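Local coordinates for RIM-binding protein, isoform F (PDB 6Q9M), which probably acts as an active-zone scaffold that couples synaptic vesicle recruitment to release sites, and is represented here by its central array of fibronectin type III domains, at residues Tyr42-Tyr45 with Lys51-Val54; Val77-Val80 with Thr86-Asp89; Thr15-Leu20 with Arg59-Ile64; Glu65-Asp68 with Pro72-Ile75. One frame throughout, in Å; residues are numbered along the deposited sequence.

Contact 1 of 4, residues Tyr42-Tyr45 with Lys51-Val54; sequences YHVY and KVTV
Tyr42-Tyr45 and Lys51-Val54 run antiparallel, their short axes 5.0 Å apart at closest approach and their directions 162° apart, as the two arms of a beta hairpin in the four-stranded sheet of the first fibronectin type III domain. Tyr42 with Val54 and Val44 with Val52 are hydrogen-bonded pairs; His43 with Thr53 is the non-hydrogen-bonded pair between them. Four backbone bonds hold this register. Tyr42 N to Val54 O is short at 2.8 Å, whereas the return bond from Val54 N to Tyr42 O stretches to 3.2 Å and arrives tilted from the carbonyl plane. Thr53 CA also lies 3.3 Å from Tyr42 O, a CA-H...O contact on the same oxygen.

Tyr42, Val44, Val52 and Val54 share one face of the sheet. Val44 and Val52 stand next to each other with their branches directed alike, and Val52 CG1 sits 3.6 Å from both CB and CG2 of Val44. That branch gets there because it stands between the backbone N and the carbonyl carbon (chi1 56°). The face looks into the domain: Trp28 meets the Tyr42 ring edge-to-face and also touches Val44 and Val54, while Ala62 meets Val52.

On the other face His43 stands alongside Thr53, where ring and hydroxyl merely pack. With CG beside the backbone N and chi2 at -2°, the imidazole presents ND1 to Tyr42 O of its own strand, in a weak hydrogen bond. From Thr53 OG1, His43 ND1 remains 3.7 Å away.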
loop_
_atom_site.group_PDB
_atom_site.type_symbol
_atom_site.label_atom_id
_atom_site.label_comp_id
_atom_site.label_asym_id
_atom_site.label_seq_id
_atom_site.Cartn_x
_atom_site.Cartn_y
_atom_site.Cartn_z
ATOM N N TYR A 42 2.855 4.836 -23.227
ATOM C CA TYR A 42 2.517 3.772 -22.303
ATOM C C TYR A 42 3.735 2.891 -22.042
ATOM O O TYR A 42 4.573 2.677 -22.924
ATOM C CB TYR A 42 1.380 2.898 -22.844
ATOM C CG TYR A 42 0.096 3.614 -23.134
ATOM C CD1 TYR A 42 -0.155 4.174 -24.386
ATOM C CD2 TYR A 42 -0.881 3.720 -22.164
ATOM C CE1 TYR A 42 -1.351 4.833 -24.649
ATOM C CE2 TYR A 42 -2.076 4.361 -22.420
ATOM C CZ TYR A 42 -2.308 4.920 -23.658
ATOM O OH TYR A 42 -3.502 5.571 -23.875
ATOM N N HIS A 43 3.811 2.381 -20.816
ATOM C CA HIS A 43 4.855 1.468 -20.372
ATOM C C HIS A 43 4.185 0.167 -19.956
ATOM O O HIS A 43 3.325 0.166 -19.066
ATOM C CB HIS A 43 5.637 2.045 -19.195
ATOM C CG HIS A 43 6.689 3.031 -19.577
ATOM N ND1 HIS A 43 6.958 3.367 -20.885
ATOM C CD2 HIS A 43 7.546 3.756 -18.819
ATOM C CE1 HIS A 43 7.942 4.251 -20.920
ATOM N NE2 HIS A 43 8.314 4.507 -19.678
ATOM N N VAL A 44 4.565 -0.935 -20.598
ATOM C CA VAL A 44 4.009 -2.246 -20.284
ATOM C C VAL A 44 5.011 -3.000 -19.430
ATOM O O VAL A 44 6.180 -3.142 -19.811
ATOM C CB VAL A 44 3.669 -3.028 -21.557
ATOM C CG1 VAL A 44 2.941 -4.304 -21.191
ATOM C CG2 VAL A 44 2.815 -2.162 -22.466
ATOM N N TYR A 45 4.562 -3.466 -18.269
ATOM C CA TYR A 45 5.394 -4.205 -17.329
ATOM C C TYR A 45 4.894 -5.631 -17.174
ATOM O O TYR A 45 3.690 -5.897 -17.249
ATOM C CB TYR A 45 5.410 -3.547 -15.959
ATOM C CG TYR A 45 6.059 -2.187 -15.947
ATOM C CD1 TYR A 45 5.368 -1.070 -16.393
ATOM C CD2 TYR A 45 7.359 -2.021 -15.494
ATOM C CE1 TYR A 45 5.948 0.169 -16.389
ATOM C CE2 TYR A 45 7.945 -0.775 -15.489
ATOM C CZ TYR A 45 7.230 0.317 -15.936
ATOM O OH TYR A 45 7.794 1.572 -15.937
ATOM N N LYS A 51 8.732 -3.994 -20.498
ATOM C CA LYS A 51 8.883 -4.856 -21.665
ATOM C C LYS A 51 8.625 -4.172 -23.000
ATOM O O LYS A 51 9.352 -4.426 -23.960
ATOM C CB LYS A 51 7.955 -6.063 -21.536
ATOM C CG LYS A 51 8.207 -6.871 -20.279
ATOM C CD LYS A 51 9.501 -7.661 -20.375
ATOM C CE LYS A 51 9.315 -8.933 -21.198
ATOM N NZ LYS A 51 10.611 -9.625 -21.441
ATOM N N VAL A 52 7.622 -3.302 -23.112
ATOM C CA VAL A 52 7.388 -2.630 -24.384
ATOM C C VAL A 52 6.816 -1.249 -24.114
ATOM O O VAL A 52 6.141 -1.018 -23.107
ATOM C CB VAL A 52 6.477 -3.456 -25.331
ATOM C CG1 VAL A 52 5.190 -3.795 -24.687
ATOM C CG2 VAL A 52 6.224 -2.712 -26.632
ATOM N N THR A 53 7.148 -0.318 -25.008
ATOM C CA THR A 53 6.689 1.060 -24.953
ATOM C C THR A 53 5.832 1.299 -26.181
ATOM O O THR A 53 6.286 1.084 -27.307
ATOM C CB THR A 53 7.859 2.044 -24.914
ATOM O OG1 THR A 53 8.644 1.813 -23.737
ATOM C CG2 THR A 53 7.336 3.465 -24.877
ATOM N N VAL A 54 4.580 1.683 -25.964
ATOM C CA VAL A 54 3.661 2.050 -27.034
ATOM C C VAL A 54 3.467 3.556 -26.991
ATOM O O VAL A 54 3.165 4.113 -25.930
ATOM C CB VAL A 54 2.314 1.322 -26.899
ATOM C CG1 VAL A 54 1.420 1.631 -28.087
ATOM C CG2 VAL A 54 2.536 -0.190 -26.732
#

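Contact 2 of 4, residues Val77-Val80 with Thr86-Asp89; sequences VRSV and TSRD
Arg78 meets Asp89 at a slant, the planes of guanidinium and carboxylate 74° apart, and their salt bridge ties strand 73-81 of the fibronectin type III sandwich to the loop that follows it. At that angle the two contacts cannot form a coplanar pair. Arg78 NE reaches Asp89 OD2 at 2.7 Å, meeting that oxygen from above the carboxylate plane, and the bond from NH2 to Asp89 OD1 is weak. A bend at chi3 (-146°) carries the guanidinium to the aspartate, while CD passes 3.2 Å from Ser87 O. Asp89 OD2 also accepts from Ser76 OG, and Tyr45 lies against the arginine in a cation-pi contact.

Farther along the strand, Val80 and Thr86 form a single backbone bridge with their side chains alongside, CG2 beside CG2. Ser87 N donates to Ser79 O. With chi1 at 57°, the Ser87 hydroxyl is turned to receive Ser79 N at 2.9 Å. The hydroxyl of Ser79 bonds instead to Pro9 O. Ser87 OG is also a donor, to a water that in turn donates to Val77 O and Arg88 O, each at 2.6 Å.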
loop_
_atom_site.group_PDB
_atom_site.type_symbol
_atom_site.label_atom_id
_atom_site.label_comp_id
_atom_site.label_asym_id
_atom_site.label_seq_id
_atom_site.Cartn_x
_atom_site.Cartn_y
_atom_site.Cartn_z
ATOM N N VAL A 77 0.052 -1.709 -16.977
ATOM C CA VAL A 77 0.345 -0.655 -17.945
ATOM C C VAL A 77 0.325 0.699 -17.247
ATOM O O VAL A 77 -0.581 1.000 -16.456
ATOM C CB VAL A 77 -0.655 -0.665 -19.124
ATOM C CG1 VAL A 77 -0.269 0.393 -20.160
ATOM C CG2 VAL A 77 -0.728 -2.056 -19.777
ATOM N N ARG A 78 1.322 1.520 -17.556
ATOM C CA ARG A 78 1.487 2.822 -16.938
ATOM C C ARG A 78 1.411 3.908 -17.990
ATOM O O ARG A 78 2.023 3.790 -19.061
ATOM C CB ARG A 78 2.828 2.924 -16.218
ATOM C CG ARG A 78 2.967 1.998 -15.038
ATOM C CD ARG A 78 4.142 2.397 -14.174
ATOM N NE ARG A 78 4.755 1.208 -13.605
ATOM C CZ ARG A 78 5.831 1.208 -12.829
ATOM N NH1 ARG A 78 6.426 2.354 -12.514
ATOM N NH2 ARG A 78 6.301 0.053 -12.369
ATOM N N SER A 79 0.662 4.961 -17.670
ATOM C CA SER A 79 0.663 6.177 -18.462
ATOM C C SER A 79 1.948 6.937 -18.196
ATOM O O SER A 79 2.374 7.068 -17.050
ATOM C CB SER A 79 -0.530 7.059 -18.090
ATOM O OG SER A 79 -1.756 6.525 -18.550
ATOM N N VAL A 80 2.547 7.479 -19.246
ATOM C CA VAL A 80 3.742 8.301 -19.117
ATOM C C VAL A 80 3.426 9.671 -19.692
ATOM O O VAL A 80 2.869 9.768 -20.792
ATOM C CB VAL A 80 4.956 7.677 -19.825
ATOM C CG1 VAL A 80 6.190 8.513 -19.562
ATOM C CG2 VAL A 80 5.180 6.247 -19.341
ATOM N N THR A 86 4.460 9.121 -14.187
ATOM C CA THR A 86 3.715 7.917 -14.540
ATOM C C THR A 86 2.574 7.677 -13.557
ATOM O O THR A 86 2.544 8.235 -12.459
ATOM C CB THR A 86 4.604 6.660 -14.584
ATOM O OG1 THR A 86 5.172 6.423 -13.291
ATOM C CG2 THR A 86 5.724 6.810 -15.610
ATOM N N SER A 87 1.631 6.837 -13.976
ATOM C CA SER A 87 0.617 6.286 -13.091
ATOM C C SER A 87 1.156 5.023 -12.413
ATOM O O SER A 87 2.190 4.473 -12.804
ATOM C CB SER A 87 -0.664 5.973 -13.863
ATOM O OG SER A 87 -0.392 5.083 -14.934
ATOM N N ARG A 88 0.436 4.557 -11.391
ATOM C CA ARG A 88 0.869 3.403 -10.611
ATOM C C ARG A 88 0.349 2.109 -11.218
ATOM O O ARG A 88 -0.687 2.082 -11.886
ATOM C CB ARG A 88 0.397 3.516 -9.170
ATOM C CG ARG A 88 0.783 4.827 -8.525
ATOM C CD ARG A 88 0.680 4.754 -7.022
ATOM N NE ARG A 88 0.975 6.040 -6.401
ATOM C CZ ARG A 88 2.149 6.360 -5.868
ATOM N NH1 ARG A 88 3.141 5.475 -5.878
ATOM N NH2 ARG A 88 2.328 7.561 -5.317
ATOM N N ASP A 89 1.093 1.024 -10.983
ATOM C CA ASP A 89 0.682 -0.281 -11.498
ATOM C C ASP A 89 -0.714 -0.662 -11.009
ATOM O O ASP A 89 -1.515 -1.210 -11.777
ATOM C CB ASP A 89 1.692 -1.362 -11.083
ATOM C CG ASP A 89 2.977 -1.336 -11.912
ATOM O OD1 ASP A 89 3.999 -1.882 -11.452
ATOM O OD2 ASP A 89 2.975 -0.773 -13.026
HETATM O O HOH W 1 -1.322 2.451 -14.387
#

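Contact 3 of 4, residues Thr15-Leu20 with Arg59-Ile64; sequences TLERQL and RTRALI
A single nitrogen, Arg61 NH2, sits before both oxygens of the Glu17 carboxylate, 2.8 Å from OE2 and 2.9 Å from OE1, with the two flat groups almost perpendicular at 85°. Such a pose rules out the familiar coplanar pairing of two N-H groups with two oxygens. The angles are too poor for a hydrogen bond, so charge probably carries the salt bridge. OE1 comes also to 3.5 Å from Arg61 CD, bringing the aliphatic part of the arginine against the carboxylate.

The reach is long: the CA atoms of Glu17 and Arg61 are 9.3 Å apart, and no backbone bond joins Thr15-Leu20 to Arg59-Ile64. Glu17 leaves its strand toward Arg61 and bends at chi2 (141°), which helps to bring its carboxylate up to the arginine. At this site, a glutamine would probably forfeit the charge attraction, leaving the Arg61 guanidinium without its carboxylate mate and more mobile on the surface.

Glu17 and Arg18 together face Leu25, a classic beta bulge in strand 12-20. In this three-stranded sheet of the first fibronectin type III domain, strand 23-29 lies between the outermost strands 12-20 and 61-65, and the salt bridge spans that central strand to link the two.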
loop_
_atom_site.group_PDB
_atom_site.type_symbol
_atom_site.label_atom_id
_atom_site.label_comp_id
_atom_site.label_asym_id
_atom_site.label_seq_id
_atom_site.Cartn_x
_atom_site.Cartn_y
_atom_site.Cartn_z
ATOM N N THR A 15 -6.841 -5.911 -20.973
ATOM C CA THR A 15 -7.400 -7.158 -21.475
ATOM C C THR A 15 -6.295 -8.081 -21.962
ATOM O O THR A 15 -5.400 -7.652 -22.700
ATOM C CB THR A 15 -8.367 -6.871 -22.626
ATOM O OG1 THR A 15 -9.435 -6.043 -22.148
ATOM C CG2 THR A 15 -8.935 -8.158 -23.196
ATOM N N LEU A 16 -6.381 -9.353 -21.574
ATOM C CA LEU A 16 -5.580 -10.408 -22.181
ATOM C C LEU A 16 -6.351 -10.916 -23.382
ATOM O O LEU A 16 -7.428 -11.499 -23.228
ATOM C CB LEU A 16 -5.304 -11.549 -21.205
ATOM C CG LEU A 16 -4.695 -12.760 -21.914
ATOM C CD1 LEU A 16 -3.228 -12.512 -22.191
ATOM C CD2 LEU A 16 -4.892 -14.055 -21.135
ATOM N N GLU A 17 -5.820 -10.674 -24.577
ATOM C CA GLU A 17 -6.530 -11.069 -25.782
ATOM C C GLU A 17 -6.108 -12.442 -26.295
ATOM O O GLU A 17 -6.967 -13.209 -26.746
ATOM C CB GLU A 17 -6.351 -10.000 -26.857
ATOM C CG GLU A 17 -7.577 -9.098 -26.972
ATOM C CD GLU A 17 -7.231 -7.643 -27.203
ATOM O OE1 GLU A 17 -6.192 -7.376 -27.845
ATOM O OE2 GLU A 17 -8.002 -6.768 -26.753
ATOM N N ARG A 18 -4.820 -12.786 -26.221
ATOM C CA ARG A 18 -4.374 -14.127 -26.576
ATOM C C ARG A 18 -3.193 -14.523 -25.705
ATOM O O ARG A 18 -2.349 -13.690 -25.361
ATOM C CB ARG A 18 -3.933 -14.208 -28.041
ATOM C CG ARG A 18 -5.034 -14.245 -29.078
ATOM C CD ARG A 18 -4.493 -14.754 -30.405
ATOM N NE ARG A 18 -4.155 -16.177 -30.393
ATOM C CZ ARG A 18 -3.698 -16.826 -31.459
ATOM N NH1 ARG A 18 -3.412 -18.127 -31.401
ATOM N NH2 ARG A 18 -3.534 -16.162 -32.594
ATOM N N GLN A 19 -3.106 -15.814 -25.403
ATOM C CA GLN A 19 -1.973 -16.365 -24.671
ATOM C C GLN A 19 -1.311 -17.430 -25.531
ATOM O O GLN A 19 -1.974 -18.368 -25.986
ATOM C CB GLN A 19 -2.397 -16.949 -23.317
ATOM C CG GLN A 19 -1.257 -17.623 -22.557
ATOM C CD GLN A 19 -1.221 -17.244 -21.087
ATOM O OE1 GLN A 19 -2.259 -17.182 -20.421
ATOM N NE2 GLN A 19 -0.025 -16.978 -20.573
ATOM N N LEU A 20 -0.012 -17.275 -25.759
ATOM C CA LEU A 20 0.805 -18.225 -26.508
ATOM C C LEU A 20 1.869 -18.790 -25.571
ATOM O O LEU A 20 1.954 -18.415 -24.403
ATOM C CB LEU A 20 1.439 -17.574 -27.742
ATOM C CG LEU A 20 0.488 -16.807 -28.663
ATOM C CD1 LEU A 20 1.287 -16.067 -29.716
ATOM C CD2 LEU A 20 -0.503 -17.748 -29.323
ATOM N N ARG A 59 -1.866 2.060 -31.855
ATOM C CA ARG A 59 -3.001 1.326 -31.326
ATOM C C ARG A 59 -2.615 0.824 -29.949
ATOM O O ARG A 59 -1.454 0.483 -29.708
ATOM C CB ARG A 59 -3.392 0.171 -32.246
ATOM C CG ARG A 59 -3.939 0.646 -33.596
ATOM C CD ARG A 59 -5.108 -0.194 -34.077
ATOM N NE ARG A 59 -4.863 -1.614 -33.867
ATOM C CZ ARG A 59 -5.439 -2.585 -34.567
ATOM N NH1 ARG A 59 -5.143 -3.851 -34.301
ATOM N NH2 ARG A 59 -6.307 -2.294 -35.529
ATOM N N THR A 60 -3.588 0.834 -29.032
ATOM C CA THR A 60 -3.388 0.449 -27.638
ATOM C C THR A 60 -3.432 -1.072 -27.486
ATOM O O THR A 60 -4.275 -1.647 -26.791
ATOM C CB THR A 60 -4.412 1.128 -26.737
ATOM O OG1 THR A 60 -5.731 0.866 -27.223
ATOM C CG2 THR A 60 -4.183 2.631 -26.694
ATOM N N ARG A 61 -2.507 -1.719 -28.189
ATOM C CA ARG A 61 -2.313 -3.153 -28.103
ATOM C C ARG A 61 -0.822 -3.428 -27.980
ATOM O O ARG A 61 0.014 -2.587 -28.315
ATOM C CB ARG A 61 -2.883 -3.865 -29.333
ATOM C CG ARG A 61 -4.399 -3.839 -29.451
ATOM C CD ARG A 61 -4.906 -5.117 -30.116
ATOM N NE ARG A 61 -6.230 -4.973 -30.715
ATOM C CZ ARG A 61 -7.366 -4.877 -30.025
ATOM N NH1 ARG A 61 -8.523 -4.752 -30.673
ATOM N NH2 ARG A 61 -7.352 -4.901 -28.694
ATOM N N ALA A 62 -0.484 -4.629 -27.519
ATOM C CA ALA A 62 0.924 -4.978 -27.416
ATOM C C ALA A 62 1.091 -6.490 -27.404
ATOM O O ALA A 62 0.271 -7.213 -26.834
ATOM C CB ALA A 62 1.564 -4.373 -26.161
ATOM N N LEU A 63 2.173 -6.944 -28.028
ATOM C CA LEU A 63 2.606 -8.335 -28.013
ATOM C C LEU A 63 3.849 -8.402 -27.134
ATOM O O LEU A 63 4.879 -7.804 -27.459
ATOM C CB LEU A 63 2.895 -8.831 -29.430
ATOM C CG LEU A 63 3.342 -10.288 -29.585
ATOM C CD1 LEU A 63 2.178 -11.248 -29.309
ATOM C CD2 LEU A 63 3.944 -10.541 -30.968
ATOM N N ILE A 64 3.749 -9.086 -26.004
ATOM C CA ILE A 64 4.853 -9.178 -25.058
ATOM C C ILE A 64 5.535 -10.531 -25.205
ATOM O O ILE A 64 4.920 -11.580 -24.963
ATOM C CB ILE A 64 4.381 -8.962 -23.617
ATOM C CG1 ILE A 64 3.364 -7.828 -23.564
ATOM C CG2 ILE A 64 5.581 -8.675 -22.732
ATOM C CD1 ILE A 64 2.590 -7.782 -22.245
#

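Contact 4 of 4, residues Glu65-Asp68 with Pro72-Ile75; sequences EGVD and PHRI
Val67 and Asp68 meet His73 where the loop after strand 61-65 leads into strand 73-81, a connection between the two sheets of the fibronectin type III sandwich. After Gly66, whose positive phi (55°) suits a residue without a side chain, Val67 directs its side chain at the histidine. Its CG1 rests over one face of the imidazole, 3.8 Å from the ring centroid and 21° off the normal, which meets the geometry of a CH-pi contact. The methyl is displaced toward the rim, with His73 CD2 the nearest ring atom at 3.5 Å.

Asp68 contributes its carbonyl rather than its carboxylate, which pairs with Arg71. Asp68 O lies at the edge of the imidazole, in its plane, so one ring is met on a face by the valine and at an edge by the next residue. The other ring nitrogen, His73 ND1, bonds to Asp47 OD2, a second restraint on its rotation. With an alanine here, Val67 would probably lose the ring beneath its methyl, and Asp68 O and Asp47 OD2 would probably each lose this partner. The bond from His73 NE2 to Asp68 O is weak: 2.9 Å long, but bent to 130° at the hydrogen.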
loop_
_atom_site.group_PDB
_atom_site.type_symbol
_atom_site.label_atom_id
_atom_site.label_comp_id
_atom_site.label_asym_id
_atom_site.label_seq_id
_atom_site.Cartn_x
_atom_site.Cartn_y
_atom_site.Cartn_z
ATOM N N GLU A 65 6.808 -10.502 -25.571
ATOM C CA GLU A 65 7.613 -11.704 -25.680
ATOM C C GLU A 65 8.237 -12.058 -24.333
ATOM O O GLU A 65 8.170 -11.297 -23.364
ATOM C CB GLU A 65 8.694 -11.513 -26.738
ATOM C CG GLU A 65 8.127 -11.241 -28.112
ATOM C CD GLU A 65 7.587 -12.500 -28.758
ATOM O OE1 GLU A 65 6.942 -12.386 -29.823
ATOM O OE2 GLU A 65 7.808 -13.602 -28.196
ATOM N N GLY A 66 8.834 -13.250 -24.276
ATOM C CA GLY A 66 9.458 -13.752 -23.067
ATOM C C GLY A 66 8.527 -13.772 -21.870
ATOM O O GLY A 66 8.862 -13.218 -20.817
ATOM N N VAL A 67 7.345 -14.374 -22.008
ATOM C CA VAL A 67 6.406 -14.519 -20.895
ATOM C C VAL A 67 5.968 -15.977 -20.860
ATOM O O VAL A 67 5.099 -16.391 -21.639
ATOM C CB VAL A 67 5.199 -13.586 -21.017
ATOM C CG1 VAL A 67 4.355 -13.641 -19.749
ATOM C CG2 VAL A 67 5.659 -12.178 -21.287
ATOM N N ASP A 68 6.531 -16.744 -19.924
ATOM C CA ASP A 68 6.303 -18.182 -19.867
ATOM C C ASP A 68 4.845 -18.483 -19.531
ATOM O O ASP A 68 4.246 -17.852 -18.655
ATOM C CB ASP A 68 7.234 -18.812 -18.830
ATOM C CG ASP A 68 7.377 -20.313 -18.998
ATOM O OD1 ASP A 68 6.383 -20.983 -19.349
ATOM O OD2 ASP A 68 8.494 -20.823 -18.774
ATOM N N PRO A 72 2.592 -18.100 -13.397
ATOM C CA PRO A 72 1.669 -16.972 -13.297
ATOM C C PRO A 72 2.432 -15.666 -13.429
ATOM O O PRO A 72 3.640 -15.596 -13.200
ATOM C CB PRO A 72 1.079 -17.124 -11.894
ATOM C CG PRO A 72 2.220 -17.745 -11.111
ATOM C CD PRO A 72 2.945 -18.651 -12.074
ATOM N N HIS A 73 1.707 -14.620 -13.819
ATOM C CA HIS A 73 2.346 -13.337 -14.077
ATOM C C HIS A 73 1.403 -12.197 -13.730
ATOM O O HIS A 73 0.181 -12.337 -13.816
ATOM C CB HIS A 73 2.770 -13.201 -15.546
ATOM C CG HIS A 73 3.840 -14.156 -15.952
ATOM N ND1 HIS A 73 5.157 -13.999 -15.578
ATOM C CD2 HIS A 73 3.786 -15.297 -16.677
ATOM C CE1 HIS A 73 5.871 -14.997 -16.065
ATOM N NE2 HIS A 73 5.063 -15.796 -16.739
ATOM N N ARG A 74 1.988 -11.053 -13.382
ATOM C CA ARG A 74 1.245 -9.814 -13.217
ATOM C C ARG A 74 1.646 -8.871 -14.337
ATOM O O ARG A 74 2.832 -8.541 -14.482
ATOM C CB ARG A 74 1.513 -9.158 -11.868
ATOM C CG ARG A 74 0.773 -7.822 -11.744
ATOM C CD ARG A 74 1.050 -7.097 -10.442
ATOM N NE ARG A 74 0.525 -7.823 -9.293
ATOM C CZ ARG A 74 -0.761 -7.821 -8.924
ATOM N NH1 ARG A 74 -1.665 -7.150 -9.618
ATOM N NH2 ARG A 74 -1.141 -8.504 -7.859
ATOM N N ILE A 75 0.668 -8.460 -15.136
ATOM C CA ILE A 75 0.893 -7.496 -16.203
ATOM C C ILE A 75 0.229 -6.187 -15.840
ATOM O O ILE A 75 -0.885 -6.169 -15.296
ATOM C CB ILE A 75 0.378 -8.054 -17.537
ATOM C CG1 ILE A 75 1.109 -9.391 -17.760
ATOM C CG2 ILE A 75 0.587 -7.009 -18.670
ATOM C CD1 ILE A 75 0.886 -10.036 -19.083
#

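All four contacts fall within the first fibronectin type III domain and lie in different parts of its two-sheet sandwich. Contact 1 is nested inside the loop closed by contact 3; contact 4 and then contact 2 follow along the chain, both using strand 73-81, with centres about 18 Å apart. Contacts 1 and 2 share the four-stranded sheet, their centres about 9 Å apart, and join where His43 O meets Arg78 N at 2.9 Å, probably a hydrogen bond. Contact 3 belongs to the facing sheet; Ile64 CD1 reaches Val44 CG1 at 3.7 Å across the core. Together they join hairpin, sheet edges and loops within one domain of the array, consistent with a compact module.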